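Local atomic coordinates of N-acyl-D-glutamate deacylase (Bordetella bronchiseptica, PDB entry 3GIP), a protein that catalyses the hydrolysis of N-acyl-D-glutamate, releasing D-glutamate and a carboxylic acid, as a zinc-binding member of the amidohydrolase superfamily. Residues Arg220-Gly225 with His248-Met253; Gln255-Ser260 with Glu348-Arg353; Ser287-Ile292 with Ala341-Met346. All coordinates share one frame; numbering follows the deposited sequence.

Interaction 1. Residues Arg220-Gly225 with His248-Met253; sequences RNEADG and HHKCMM. With ZN (zinc ion), chain F; FMT (formic acid), chain D.
K250 NZ is gripped by three acceptors: E222 across the contact, the backbone of H248 and a formate. The salt bridge from K250 NZ to E222 OE1, 2.7 Å, meets that oxygen from above the carboxylate plane. A second bond, K250 NZ to H248 O, lies in the carbonyl plane at 2.9 Å, and the third runs from K250 NZ to formate O2 at 2.7 Å. The lysine chain is bent at its last two torsions, which folds its amine back towards the start of its own segment.

The other carboxylate oxygen, E222 OE2, lies near the plane of the H248 ring at its edge, where H248 ND1 gives it a weak hydrogen bond (3.3 Å, N-H...O 134°). At the far end of that ring H248 NE2 binds the zinc ion at 2.1 Å, alongside C95 and H218, and formate O2 sits over one face; this places E222 in the second shell of the metal, through a weak bond. A water accepts from K250 N and donates to E222 OE2. The backbones join where M252 N meets E222 O at 2.8 Å, nearly straight at 167°. Earlier in the loop, N221 OD1 accepts from A223 N (an Asx turn) and from G225 N, the two arriving from opposite faces of the amide plane.

Both segments are loops following neighbouring parallel strands, 214-218 and 243-246, and lead towards helices 226-240 and 260-272, as at the catalytic end of a TIM barrel.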
loop_
_atom_site.group_PDB
_atom_site.type_symbol
_atom_site.label_atom_id
_atom_site.label_comp_id
_atom_site.label_asym_id
_atom_site.label_seq_id
_atom_site.Cartn_x
_atom_site.Cartn_y
_atom_site.Cartn_z
ATOM N N ARG A 220 -8.628 -12.442 -7.907
ATOM C CA ARG A 220 -8.284 -13.453 -8.903
ATOM C C ARG A 220 -7.988 -12.949 -10.310
ATOM O O ARG A 220 -7.039 -13.404 -10.950
ATOM C CB ARG A 220 -9.376 -14.526 -8.945
ATOM C CG ARG A 220 -8.978 -15.783 -9.709
ATOM C CD ARG A 220 -9.999 -16.893 -9.486
ATOM N NE ARG A 220 -10.067 -17.295 -8.082
ATOM C CZ ARG A 220 -9.235 -18.162 -7.509
ATOM N NH1 ARG A 220 -8.269 -18.729 -8.221
ATOM N NH2 ARG A 220 -9.365 -18.456 -6.220
ATOM N N ASN A 221 -8.800 -12.018 -10.796
ATOM C CA ASN A 221 -8.583 -11.470 -12.123
ATOM C C ASN A 221 -9.108 -10.048 -12.152
ATOM O O ASN A 221 -10.160 -9.760 -11.588
ATOM C CB ASN A 221 -9.290 -12.322 -13.176
ATOM C CG ASN A 221 -9.042 -11.823 -14.583
ATOM O OD1 ASN A 221 -9.788 -10.992 -15.100
ATOM N ND2 ASN A 221 -7.976 -12.315 -15.204
ATOM N N GLU A 222 -8.368 -9.160 -12.806
ATOM C CA GLU A 222 -8.772 -7.764 -12.867
ATOM C C GLU A 222 -9.067 -7.304 -14.287
ATOM O O GLU A 222 -9.001 -6.111 -14.597
ATOM C CB GLU A 222 -7.691 -6.898 -12.215
ATOM C CG GLU A 222 -7.438 -7.291 -10.757
ATOM C CD GLU A 222 -6.495 -6.352 -10.032
ATOM O OE1 GLU A 222 -5.285 -6.361 -10.339
ATOM O OE2 GLU A 222 -6.971 -5.598 -9.156
ATOM N N ALA A 223 -9.415 -8.262 -15.141
ATOM C CA ALA A 223 -9.747 -7.978 -16.531
ATOM C C ALA A 223 -11.124 -8.565 -16.848
ATOM O O ALA A 223 -12.120 -8.169 -16.249
ATOM C CB ALA A 223 -8.684 -8.563 -17.458
ATOM N N ASP A 224 -11.181 -9.524 -17.768
ATOM C CA ASP A 224 -12.454 -10.128 -18.148
ATOM C C ASP A 224 -13.238 -10.739 -16.985
ATOM O O ASP A 224 -14.466 -10.779 -17.009
ATOM C CB ASP A 224 -12.233 -11.199 -19.220
ATOM C CG ASP A 224 -11.781 -10.619 -20.545
ATOM O OD1 ASP A 224 -11.605 -9.384 -20.641
ATOM O OD2 ASP A 224 -11.598 -11.407 -21.497
ATOM N N GLY A 225 -12.536 -11.220 -15.966
ATOM C CA GLY A 225 -13.232 -11.818 -14.841
ATOM C C GLY A 225 -13.261 -10.963 -13.590
ATOM O O GLY A 225 -13.450 -11.485 -12.493
ATOM N N HIS A 248 -5.839 -2.257 -4.838
ATOM C CA HIS A 248 -5.672 -1.588 -6.126
ATOM C C HIS A 248 -6.771 -1.941 -7.119
ATOM O O HIS A 248 -6.518 -2.519 -8.178
ATOM C CB HIS A 248 -4.280 -1.906 -6.715
ATOM C CG HIS A 248 -3.878 -3.353 -6.638
ATOM N ND1 HIS A 248 -4.659 -4.377 -7.126
ATOM C CD2 HIS A 248 -2.734 -3.932 -6.201
ATOM C CE1 HIS A 248 -4.017 -5.523 -6.997
ATOM N NE2 HIS A 248 -2.844 -5.282 -6.440
ATOM N N HIS A 249 -8.000 -1.575 -6.775
ATOM C CA HIS A 249 -9.138 -1.886 -7.621
ATOM C C HIS A 249 -9.029 -1.199 -8.972
ATOM O O HIS A 249 -8.756 0.004 -9.062
ATOM C CB HIS A 249 -10.442 -1.509 -6.923
ATOM C CG HIS A 249 -11.654 -2.089 -7.579
ATOM N ND1 HIS A 249 -11.658 -3.345 -8.150
ATOM C CD2 HIS A 249 -12.900 -1.590 -7.755
ATOM C CE1 HIS A 249 -12.854 -3.592 -8.653
ATOM N NE2 HIS A 249 -13.625 -2.543 -8.426
ATOM N N LYS A 250 -9.261 -1.981 -10.021
ATOM C CA LYS A 250 -9.130 -1.490 -11.384
ATOM C C LYS A 250 -9.809 -2.437 -12.360
ATOM O O LYS A 250 -10.170 -3.561 -12.006
ATOM C CB LYS A 250 -7.649 -1.435 -11.752
ATOM C CG LYS A 250 -7.035 -2.837 -11.883
ATOM C CD LYS A 250 -5.562 -2.804 -12.251
ATOM C CE LYS A 250 -4.691 -2.542 -11.045
ATOM N NZ LYS A 250 -4.684 -3.701 -10.089
ATOM N N CYS A 251 -9.953 -1.966 -13.596
ATOM C CA CYS A 251 -10.528 -2.742 -14.688
ATOM C C CYS A 251 -9.535 -2.636 -15.844
ATOM O O CYS A 251 -9.368 -1.569 -16.442
ATOM C CB CYS A 251 -11.889 -2.178 -15.094
ATOM S SG CYS A 251 -13.138 -2.342 -13.801
ATOM N N MET A 252 -8.864 -3.744 -16.143
ATOM C CA MET A 252 -7.858 -3.779 -17.198
ATOM C C MET A 252 -8.392 -4.208 -18.560
ATOM O O MET A 252 -9.238 -5.099 -18.652
ATOM C CB MET A 252 -6.715 -4.706 -16.782
ATOM C CG MET A 252 -6.002 -4.260 -15.509
ATOM S SD MET A 252 -4.647 -5.375 -15.070
ATOM C CE MET A 252 -3.409 -4.873 -16.285
ATOM N N MET A 253 -7.863 -3.565 -19.599
ATOM C CA MET A 253 -8.224 -3.798 -21.001
ATOM C C MET A 253 -9.532 -3.101 -21.377
ATOM O O MET A 253 -10.516 -3.150 -20.641
ATOM C CB MET A 253 -8.281 -5.299 -21.300
ATOM C CG MET A 253 -6.940 -5.994 -21.069
ATOM S SD MET A 253 -6.904 -7.716 -21.594
ATOM C CE MET A 253 -6.472 -7.526 -23.276
HETATM ZN ZN ZN F . -1.378 -6.758 -6.109
HETATM C C FMT D . -0.933 -3.702 -9.846
HETATM O O1 FMT D . 0.084 -3.136 -10.163
HETATM O O2 FMT D . -2.067 -3.006 -9.721
HETATM O O HOH W 1 -9.567 -4.936 -9.544
#

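Interaction 2. Residues Gln255-Ser260 with Glu348-Arg353; sequences QNWGRS and EDEVKR
A type II beta turn, N256 to R259, leads into helix 260-272, and a glutamate from helix 348-356 fastens its second half. The turn is closed by its own bond, R259 N to N256 O at 3.2 Å; G258, at its third position, has a positive phi (102°) that calls for glycine.

E350 reaches it with an extended side chain: CG is anti to the backbone N (chi1 178°), which carries the carboxylate away from the helix towards G258 and S260. E350 OE1 accepts from G258 N at 2.8 Å. That bond is nearly straight at 168° and arrives on the syn side, well out of the carboxylate plane. The other oxygen takes two donors from a single residue. S260 N comes nearly along the C-O axis of E350 OE2 at 3.1 Å, while the S260 OG hydroxyl donates at 2.6 Å to the anti lone pair of E350 OE2. Three bonds therefore hold the buried carboxylate, which fixes its rotation and would favour its charged form. They also bind the first residue of helix 260-272 through both backbone and side chain.

R353, one helical turn beyond E350, flanks the carboxylate. Its guanidinium lies with one face over E350 CA, and the chain bends at chi3. R353 NH2 stands 3.8 Å from E350 OE2, a long salt bridge that may add some charge compensation. The guanidinium edge also faces the glycine, with R353 NH2 3.9 Å from G258 CA. A water in the guanidinium plane completes the link between helix and turn: it accepts from R353 NE at 2.9 Å and donates to S260 OG at 2.8 Å.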
loop_
_atom_site.group_PDB
_atom_site.type_symbol
_atom_site.label_atom_id
_atom_site.label_comp_id
_atom_site.label_asym_id
_atom_site.label_seq_id
_atom_site.Cartn_x
_atom_site.Cartn_y
_atom_site.Cartn_z
ATOM N N GLN A 255 -12.149 -3.658 -23.230
ATOM C CA GLN A 255 -13.433 -4.347 -23.177
ATOM C C GLN A 255 -14.011 -4.381 -21.766
ATOM O O GLN A 255 -15.201 -4.630 -21.584
ATOM C CB GLN A 255 -13.308 -5.784 -23.709
ATOM C CG GLN A 255 -12.450 -6.702 -22.851
ATOM C CD GLN A 255 -11.000 -6.730 -23.283
ATOM O OE1 GLN A 255 -10.494 -5.772 -23.868
ATOM N NE2 GLN A 255 -10.317 -7.833 -22.986
ATOM N N ASN A 256 -13.171 -4.114 -20.773
ATOM C CA ASN A 256 -13.606 -4.140 -19.382
ATOM C C ASN A 256 -13.749 -2.762 -18.751
ATOM O O ASN A 256 -14.172 -2.642 -17.605
ATOM C CB ASN A 256 -12.635 -4.986 -18.562
ATOM C CG ASN A 256 -12.530 -6.401 -19.086
ATOM O OD1 ASN A 256 -11.437 -6.898 -19.368
ATOM N ND2 ASN A 256 -13.672 -7.056 -19.227
ATOM N N TRP A 257 -13.398 -1.717 -19.491
ATOM C CA TRP A 257 -13.516 -0.377 -18.941
ATOM C C TRP A 257 -14.968 -0.058 -18.609
ATOM O O TRP A 257 -15.867 -0.263 -19.429
ATOM C CB TRP A 257 -12.965 0.652 -19.926
ATOM C CG TRP A 257 -11.480 0.564 -20.106
ATOM C CD1 TRP A 257 -10.608 -0.244 -19.423
ATOM C CD2 TRP A 257 -10.689 1.333 -21.012
ATOM N NE1 TRP A 257 -9.320 -0.018 -19.853
ATOM C CE2 TRP A 257 -9.342 0.945 -20.827
ATOM C CE3 TRP A 257 -10.987 2.319 -21.964
ATOM C CZ2 TRP A 257 -8.293 1.510 -21.564
ATOM C CZ3 TRP A 257 -9.944 2.878 -22.693
ATOM C CH2 TRP A 257 -8.613 2.471 -22.488
ATOM N N GLY A 258 -15.191 0.421 -17.389
ATOM C CA GLY A 258 -16.531 0.772 -16.960
ATOM C C GLY A 258 -17.185 -0.250 -16.052
ATOM O O GLY A 258 -18.207 0.036 -15.423
ATOM N N ARG A 259 -16.600 -1.441 -15.972
ATOM C CA ARG A 259 -17.173 -2.491 -15.141
ATOM C C ARG A 259 -17.102 -2.214 -13.646
ATOM O O ARG A 259 -17.677 -2.961 -12.854
ATOM C CB ARG A 259 -16.518 -3.838 -15.470
ATOM C CG ARG A 259 -16.835 -4.315 -16.888
ATOM C CD ARG A 259 -16.213 -5.663 -17.203
ATOM N NE ARG A 259 -16.792 -6.743 -16.411
ATOM C CZ ARG A 259 -16.418 -8.014 -16.511
ATOM N NH1 ARG A 259 -15.469 -8.357 -17.371
ATOM N NH2 ARG A 259 -16.985 -8.941 -15.751
ATOM N N SER A 260 -16.417 -1.145 -13.250
ATOM C CA SER A 260 -16.335 -0.817 -11.832
ATOM C C SER A 260 -17.703 -0.344 -11.347
ATOM O O SER A 260 -17.972 -0.300 -10.149
ATOM C CB SER A 260 -15.274 0.261 -11.575
ATOM O OG SER A 260 -15.584 1.467 -12.248
ATOM N N GLU A 348 -8.149 6.180 -17.232
ATOM C CA GLU A 348 -7.956 7.151 -16.159
ATOM C C GLU A 348 -9.270 7.689 -15.599
ATOM O O GLU A 348 -9.372 7.956 -14.405
ATOM C CB GLU A 348 -7.100 8.324 -16.637
ATOM C CG GLU A 348 -6.672 9.256 -15.509
ATOM C CD GLU A 348 -6.006 10.525 -16.007
ATOM O OE1 GLU A 348 -5.232 10.449 -16.984
ATOM O OE2 GLU A 348 -6.246 11.598 -15.413
ATOM N N ASP A 349 -10.278 7.864 -16.446
ATOM C CA ASP A 349 -11.548 8.378 -15.942
ATOM C C ASP A 349 -12.168 7.391 -14.964
ATOM O O ASP A 349 -12.844 7.791 -14.018
ATOM C CB ASP A 349 -12.533 8.659 -17.083
ATOM C CG ASP A 349 -12.121 9.841 -17.933
ATOM O OD1 ASP A 349 -11.460 10.760 -17.403
ATOM O OD2 ASP A 349 -12.477 9.861 -19.131
ATOM N N GLU A 350 -11.942 6.100 -15.196
ATOM C CA GLU A 350 -12.476 5.074 -14.310
ATOM C C GLU A 350 -11.681 5.035 -13.007
ATOM O O GLU A 350 -12.257 4.855 -11.933
ATOM C CB GLU A 350 -12.440 3.701 -14.988
ATOM C CG GLU A 350 -12.949 2.572 -14.100
ATOM C CD GLU A 350 -13.525 1.428 -14.901
ATOM O OE1 GLU A 350 -12.872 0.999 -15.873
ATOM O OE2 GLU A 350 -14.629 0.956 -14.557
ATOM N N VAL A 351 -10.362 5.187 -13.103
ATOM C CA VAL A 351 -9.522 5.195 -11.910
ATOM C C VAL A 351 -10.040 6.298 -10.997
ATOM O O VAL A 351 -10.168 6.121 -9.785
ATOM C CB VAL A 351 -8.048 5.502 -12.248
ATOM C CG1 VAL A 351 -7.227 5.553 -10.970
ATOM C CG2 VAL A 351 -7.492 4.443 -13.192
ATOM N N LYS A 352 -10.343 7.446 -11.596
ATOM C CA LYS A 352 -10.853 8.585 -10.851
ATOM C C LYS A 352 -12.212 8.300 -10.213
ATOM O O LYS A 352 -12.452 8.690 -9.067
ATOM C CB LYS A 352 -10.939 9.809 -11.773
ATOM C CG LYS A 352 -9.578 10.374 -12.162
ATOM C CD LYS A 352 -9.716 11.538 -13.138
ATOM C CE LYS A 352 -8.393 12.253 -13.335
ATOM N NZ LYS A 352 -8.500 13.331 -14.362
ATOM N N ARG A 353 -13.102 7.624 -10.940
ATOM C CA ARG A 353 -14.420 7.307 -10.392
ATOM C C ARG A 353 -14.307 6.346 -9.214
ATOM O O ARG A 353 -15.045 6.456 -8.233
ATOM C CB ARG A 353 -15.328 6.679 -11.454
ATOM C CG ARG A 353 -15.753 7.616 -12.568
ATOM C CD ARG A 353 -16.987 7.067 -13.280
ATOM N NE ARG A 353 -16.751 5.774 -13.923
ATOM C CZ ARG A 353 -16.151 5.617 -15.101
ATOM N NH1 ARG A 353 -15.726 6.675 -15.776
ATOM N NH2 ARG A 353 -15.976 4.403 -15.609
HETATM O O HOH W 2 -17.310 3.630 -12.130
#

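Interaction 3. Residues Ser287-Ile292 with Ala341-Met346; sequences SSTILI and AIYFAM. With FMT (formic acid), chain D; FMT (formic acid), chain E.
A341 pairs with T289 in an antiparallel hydrogen-bonded pair: A341 N donates to T289 O at 2.9 Å, and A341 O accepts from T289 N at 3.1 Å. Beyond the strand pairing A341 CB packs against L291 CD1 at 3.9 Å.

I342 faces S288 as a non-hydrogen-bonded pair. Its CG1 lies beside S288 OG on one side of the sheet, and the backbones here come close enough for reciprocal CA-H...O contacts, I342 CA to S287 O and S288 CA to A341 O. S288 N donates to O1 of a formate, almost straight at 175°.

Y343 pairs with S287 and again bonds in both directions, Y343 N to S287 O at 2.9 Å and S287 N to Y343 O at 2.8 Å. Its CG is anti to the carbonyl carbon (chi1 -57°), and the ring runs back alongside the first strand to the loop beyond it. There the phenol works both ways: Y343 OH donates to I290 O at 2.8 Å, with that oxygen in the ring plane at the edge, and accepts from I292 N at 3.0 Å. These two bonds fix the ring's position where the strand ends. T289 CG2 touches CE2 obliquely, and R295 makes a cation-pi contact with the ring. S287 OG sits at the ring edge and donates to O1 of a second formate at 2.6 Å; R295 also bonds that formate.

M346, bent at chi2 and chi3, brings CE against S287 N.

The strand directions differ by 142°, antiparallel with marked twist. With strand 303-307 they form a three-stranded antiparallel sheet, inserted in sequence between barrel strands 277-281 and 360-362, whose S287 and T289 side faces formate sites near the zinc ion, consistent with a pocket for the substrate's carboxylate.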
loop_
_atom_site.group_PDB
_atom_site.type_symbol
_atom_site.label_atom_id
_atom_site.label_comp_id
_atom_site.label_asym_id
_atom_site.label_seq_id
_atom_site.Cartn_x
_atom_site.Cartn_y
_atom_site.Cartn_z
ATOM N N SER A 287 -0.712 -0.596 -14.621
ATOM C CA SER A 287 -0.352 -1.426 -13.478
ATOM C C SER A 287 1.110 -1.826 -13.611
ATOM O O SER A 287 1.761 -1.491 -14.594
ATOM C CB SER A 287 -1.227 -2.680 -13.447
ATOM O OG SER A 287 -0.952 -3.514 -14.562
ATOM N N SER A 288 1.635 -2.538 -12.617
ATOM C CA SER A 288 3.021 -2.979 -12.680
ATOM C C SER A 288 3.213 -4.185 -11.781
ATOM O O SER A 288 2.867 -4.154 -10.607
ATOM C CB SER A 288 3.975 -1.864 -12.243
ATOM O OG SER A 288 5.329 -2.269 -12.406
ATOM N N THR A 289 3.747 -5.256 -12.348
ATOM C CA THR A 289 3.995 -6.461 -11.574
ATOM C C THR A 289 4.933 -7.341 -12.383
ATOM O O THR A 289 5.614 -6.858 -13.284
ATOM C CB THR A 289 2.673 -7.210 -11.257
ATOM O OG1 THR A 289 2.948 -8.322 -10.394
ATOM C CG2 THR A 289 2.008 -7.712 -12.531
ATOM N N ILE A 290 4.986 -8.626 -12.061
ATOM C CA ILE A 290 5.863 -9.526 -12.790
ATOM C C ILE A 290 5.466 -9.605 -14.261
ATOM O O ILE A 290 4.307 -9.373 -14.618
ATOM C CB ILE A 290 5.821 -10.938 -12.179
ATOM C CG1 ILE A 290 4.386 -11.472 -12.186
ATOM C CG2 ILE A 290 6.352 -10.885 -10.757
ATOM C CD1 ILE A 290 4.252 -12.905 -11.684
ATOM N N LEU A 291 6.437 -9.909 -15.113
ATOM C CA LEU A 291 6.170 -10.037 -16.538
ATOM C C LEU A 291 5.418 -11.342 -16.754
ATOM O O LEU A 291 5.856 -12.409 -16.313
ATOM C CB LEU A 291 7.475 -10.044 -17.341
ATOM C CG LEU A 291 7.314 -10.218 -18.855
ATOM C CD1 LEU A 291 6.477 -9.083 -19.424
ATOM C CD2 LEU A 291 8.685 -10.236 -19.509
ATOM N N ILE A 292 4.280 -11.248 -17.432
ATOM C CA ILE A 292 3.434 -12.406 -17.704
ATOM C C ILE A 292 3.368 -12.637 -19.212
ATOM O O ILE A 292 2.713 -11.892 -19.937
ATOM C CB ILE A 292 2.023 -12.161 -17.132
ATOM C CG1 ILE A 292 2.127 -11.927 -15.622
ATOM C CG2 ILE A 292 1.117 -13.342 -17.437
ATOM C CD1 ILE A 292 0.879 -11.346 -14.993
ATOM N N ALA A 341 7.107 -5.707 -15.425
ATOM C CA ALA A 341 6.660 -4.800 -16.474
ATOM C C ALA A 341 5.530 -3.892 -16.029
ATOM O O ALA A 341 4.918 -4.099 -14.979
ATOM C CB ALA A 341 6.206 -5.603 -17.690
ATOM N N ILE A 342 5.273 -2.874 -16.846
ATOM C CA ILE A 342 4.185 -1.942 -16.616
ATOM C C ILE A 342 3.182 -2.259 -17.716
ATOM O O ILE A 342 3.556 -2.464 -18.877
ATOM C CB ILE A 342 4.641 -0.470 -16.742
ATOM C CG1 ILE A 342 5.547 -0.110 -15.563
ATOM C CG2 ILE A 342 3.420 0.458 -16.788
ATOM C CD1 ILE A 342 6.210 1.241 -15.677
ATOM N N TYR A 343 1.912 -2.319 -17.334
ATOM C CA TYR A 343 0.827 -2.632 -18.249
ATOM C C TYR A 343 -0.107 -1.431 -18.335
ATOM O O TYR A 343 -0.843 -1.141 -17.396
ATOM C CB TYR A 343 0.057 -3.850 -17.731
ATOM C CG TYR A 343 0.925 -5.072 -17.544
ATOM C CD1 TYR A 343 1.205 -5.923 -18.612
ATOM C CD2 TYR A 343 1.482 -5.368 -16.299
ATOM C CE1 TYR A 343 2.017 -7.043 -18.445
ATOM C CE2 TYR A 343 2.299 -6.487 -16.123
ATOM C CZ TYR A 343 2.557 -7.317 -17.196
ATOM O OH TYR A 343 3.346 -8.434 -17.020
ATOM N N PHE A 344 -0.059 -0.731 -19.463
ATOM C CA PHE A 344 -0.897 0.445 -19.683
ATOM C C PHE A 344 -2.239 -0.062 -20.184
ATOM O O PHE A 344 -2.483 -0.117 -21.387
ATOM C CB PHE A 344 -0.213 1.346 -20.713
ATOM C CG PHE A 344 1.120 1.863 -20.253
ATOM C CD1 PHE A 344 1.190 2.890 -19.312
ATOM C CD2 PHE A 344 2.305 1.296 -20.717
ATOM C CE1 PHE A 344 2.416 3.343 -18.840
ATOM C CE2 PHE A 344 3.539 1.743 -20.249
ATOM C CZ PHE A 344 3.595 2.770 -19.309
ATOM N N ALA A 345 -3.119 -0.420 -19.251
ATOM C CA ALA A 345 -4.397 -1.008 -19.631
ATOM C C ALA A 345 -5.671 -0.487 -18.986
ATOM O O ALA A 345 -6.725 -1.096 -19.154
ATOM C CB ALA A 345 -4.319 -2.523 -19.428
ATOM N N MET A 346 -5.597 0.621 -18.258
ATOM C CA MET A 346 -6.796 1.148 -17.616
ATOM C C MET A 346 -7.231 2.499 -18.169
ATOM O O MET A 346 -6.485 3.162 -18.887
ATOM C CB MET A 346 -6.583 1.264 -16.101
ATOM C CG MET A 346 -6.360 -0.069 -15.382
ATOM S SD MET A 346 -4.618 -0.499 -15.140
ATOM C CE MET A 346 -4.237 0.472 -13.682
HETATM C C FMT D . -0.933 -3.702 -9.846
HETATM O O1 FMT D . 0.084 -3.136 -10.163
HETATM O O2 FMT D . -2.067 -3.006 -9.721
HETATM C C FMT E . -1.645 -6.365 -12.934
HETATM O O1 FMT E . -1.116 -6.082 -13.980
HETATM O O2 FMT E . -1.989 -7.635 -12.689
#

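How the interactions relate
Interactions 1 and 3 border the zinc pocket, with interaction 2 behind interaction 1: the centre of interaction 1 is about 10 Å from that of interaction 2 and about 12 Å from that of interaction 3. One formate, held by K250 and S288, joins interactions 1 and 3 within the pocket; Y282 and R376 complete its shell. A345 O joins all three contacts, since A345 O accepts from M253 N at 2.8 Å and from W257 NE1 at 2.9 Å. D224 connects interactions 1 and 2, D224 O meeting R259 NH1 at 2.6 Å. Interaction 2 lies farther from the metal than interaction 1 and encloses interaction 3 in sequence, with strand 339-343 leading to helix 348-356.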